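Local atomic coordinates of zinc uptake regulation protein (PDB entry 4MTE), a protein that represses the zinc uptake genes znuACB by binding their operator DNA with zinc as cofactor. Residues E30-M35 against Y85-L90. Residues are numbered along the deposited sequence; the frame is centred on the assembly and turned at random.
Sequences EVLRLM and YVLCHL. With ZN (zinc ion), chain N; nucleotides of chain F.
Met35 presses the end of its unbranched side chain onto the backbone of strand 84-87 at Tyr85: its CE lies 3.4 Å from Tyr85 O and 3.6 Å from Tyr85 CB. The bend at its third torsion (chi3 70°) turns the methyl toward the strand, and so flexible a chain suits a surface made largely of peptide groups. Next to it, Leu32 and Leu87 cross at about a right angle, touching through Leu32 CD1 and Leu87 CD1, 3.5 Å apart; their branched, apolar ends suit a buried spot, and Leu10 and Leu9 of helix 6-20 extend this apolar patch. No hydrogen bond joins the segments; they meet by van der Waals contact. Helix 26-36 here runs nearly perpendicular (87°) to strand 84-87, packing a helix of the winged-helix domain against its small antiparallel sheet. On the helix side away from the strand, Arg33, only partly buried, reaches Glu30 OE2 with its long charged chain in a salt bridge with weak hydrogen-bond geometry. Tyr85 joins core to DNA: CB lies beside the Met35 methyl, while OH donates to OP2 of DA21 in chain F (3.1 Å), the phosphate oxygen lying in the ring plane. A phenylalanine here would probably leave that phosphate oxygen without its hydroxyl donor. Past the strand, Cys88 SG binds zinc at 2.2 Å, together with His77, His96 and Glu111, while neighbouring His89 is exposed.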
# COMPACT_ATOMS: atom_id res chain seq x y z
N GLU D 30 2.94 -30.00 -12.27
CA GLU D 30 3.91 -28.97 -12.62
C GLU D 30 4.19 -28.08 -11.42
O GLU D 30 5.34 -27.76 -11.11
CB GLU D 30 3.40 -28.11 -13.79
CG GLU D 30 4.32 -26.94 -14.16
CD GLU D 30 5.66 -27.39 -14.72
OE1 GLU D 30 5.77 -28.56 -15.13
OE2 GLU D 30 6.59 -26.56 -14.75
N VAL D 31 3.12 -27.69 -10.73
CA VAL D 31 3.24 -26.85 -9.55
C VAL D 31 4.05 -27.59 -8.50
O VAL D 31 5.00 -27.05 -7.93
CB VAL D 31 1.86 -26.47 -8.98
CG1 VAL D 31 1.99 -25.75 -7.65
CG2 VAL D 31 1.10 -25.61 -9.98
N LEU D 32 3.68 -28.85 -8.27
CA LEU D 32 4.38 -29.69 -7.31
C LEU D 32 5.88 -29.74 -7.59
O LEU D 32 6.70 -29.49 -6.70
CB LEU D 32 3.80 -31.11 -7.32
CG LEU D 32 4.29 -32.08 -6.26
CD1 LEU D 32 4.14 -31.51 -4.85
CD2 LEU D 32 3.54 -33.40 -6.39
N ARG D 33 6.26 -30.06 -8.83
CA ARG D 33 7.67 -30.15 -9.17
C ARG D 33 8.35 -28.79 -9.03
O ARG D 33 9.44 -28.70 -8.48
CB ARG D 33 7.89 -30.74 -10.57
CG ARG D 33 7.25 -29.95 -11.70
CD ARG D 33 7.71 -30.47 -13.05
NE ARG D 33 9.16 -30.37 -13.19
CZ ARG D 33 9.81 -29.28 -13.58
NH1 ARG D 33 9.15 -28.17 -13.89
NH2 ARG D 33 11.13 -29.30 -13.66
N LEU D 34 7.70 -27.74 -9.52
CA LEU D 34 8.25 -26.39 -9.42
C LEU D 34 8.53 -26.04 -7.97
O LEU D 34 9.54 -25.41 -7.65
CB LEU D 34 7.31 -25.36 -10.03
CG LEU D 34 7.22 -25.31 -11.56
CD1 LEU D 34 6.13 -24.34 -11.99
CD2 LEU D 34 8.56 -24.94 -12.18
N MET D 35 7.63 -26.45 -7.08
CA MET D 35 7.83 -26.25 -5.66
C MET D 35 8.96 -27.13 -5.15
O MET D 35 9.75 -26.72 -4.30
CB MET D 35 6.55 -26.55 -4.89
CG MET D 35 5.46 -25.50 -5.06
SD MET D 35 4.09 -25.74 -3.92
CE MET D 35 4.87 -25.29 -2.37
N TYR D 85 4.69 -21.14 0.81
CA TYR D 85 4.30 -22.55 0.72
C TYR D 85 5.53 -23.41 0.46
O TYR D 85 6.39 -23.04 -0.33
CB TYR D 85 3.26 -22.73 -0.38
CG TYR D 85 2.05 -21.85 -0.18
CD1 TYR D 85 0.94 -22.30 0.52
CD2 TYR D 85 2.03 -20.54 -0.66
CE1 TYR D 85 -0.16 -21.49 0.72
CE2 TYR D 85 0.93 -19.73 -0.46
CZ TYR D 85 -0.16 -20.20 0.22
OH TYR D 85 -1.25 -19.38 0.41
N VAL D 86 5.60 -24.55 1.14
CA VAL D 86 6.76 -25.42 1.00
C VAL D 86 6.35 -26.88 0.85
O VAL D 86 5.36 -27.34 1.42
CB VAL D 86 7.71 -25.28 2.21
CG1 VAL D 86 7.07 -25.82 3.49
CG2 VAL D 86 9.04 -25.97 1.92
N LEU D 87 7.13 -27.61 0.06
CA LEU D 87 6.93 -29.03 -0.12
C LEU D 87 7.15 -29.75 1.21
O LEU D 87 8.03 -29.38 1.98
CB LEU D 87 7.91 -29.57 -1.17
CG LEU D 87 7.77 -31.04 -1.56
CD1 LEU D 87 6.45 -31.30 -2.28
CD2 LEU D 87 8.95 -31.47 -2.42
N CYS D 88 6.33 -30.76 1.47
CA CYS D 88 6.53 -31.62 2.62
C CYS D 88 7.48 -32.75 2.25
O CYS D 88 7.26 -33.45 1.26
CB CYS D 88 5.19 -32.21 3.08
SG CYS D 88 5.36 -33.47 4.35
N HIS D 89 8.55 -32.91 3.03
CA HIS D 89 9.53 -33.96 2.78
C HIS D 89 9.30 -35.13 3.72
O HIS D 89 10.22 -35.88 4.03
CB HIS D 89 10.95 -33.41 2.97
CG HIS D 89 11.28 -32.27 2.06
ND1 HIS D 89 11.83 -32.45 0.81
CD2 HIS D 89 11.15 -30.93 2.23
CE1 HIS D 89 12.01 -31.27 0.24
NE2 HIS D 89 11.61 -30.33 1.07
N LEU D 90 8.05 -35.29 4.16
CA LEU D 90 7.70 -36.29 5.17
C LEU D 90 6.31 -36.89 4.95
O LEU D 90 5.71 -37.38 5.90
CB LEU D 90 7.74 -35.67 6.56
CG LEU D 90 9.05 -35.04 7.05
CD1 LEU D 90 8.79 -34.31 8.36
CD2 LEU D 90 10.13 -36.10 7.22
ZN ZN N . 5.36 -32.31 6.26
P DA F 21 -1.61 -15.85 0.72
OP1 DA F 21 -1.74 -16.51 2.03
OP2 DA F 21 -0.71 -16.41 -0.32
O5' DA F 21 -3.07 -15.75 0.09
C5' DA F 21 -4.09 -15.18 0.89
C4' DA F 21 -5.40 -15.09 0.13
O4' DA F 21 -5.26 -14.15 -0.96
C3' DA F 21 -5.89 -16.38 -0.52
O3' DA F 21 -7.00 -16.84 0.24
C2' DA F 21 -6.24 -16.00 -1.96
C1' DA F 21 -6.25 -14.48 -1.91
N9 DA F 21 -5.94 -13.79 -3.16
C8 DA F 21 -4.74 -13.70 -3.80
N7 DA F 21 -4.79 -12.99 -4.91
C5 DA F 21 -6.11 -12.60 -5.00
C6 DA F 21 -6.82 -11.82 -5.93
N6 DA F 21 -6.29 -11.27 -7.03
N1 DA F 21 -8.13 -11.64 -5.70
C2 DA F 21 -8.70 -12.17 -4.61
N3 DA F 21 -8.13 -12.91 -3.66
C4 DA F 21 -6.83 -13.08 -3.92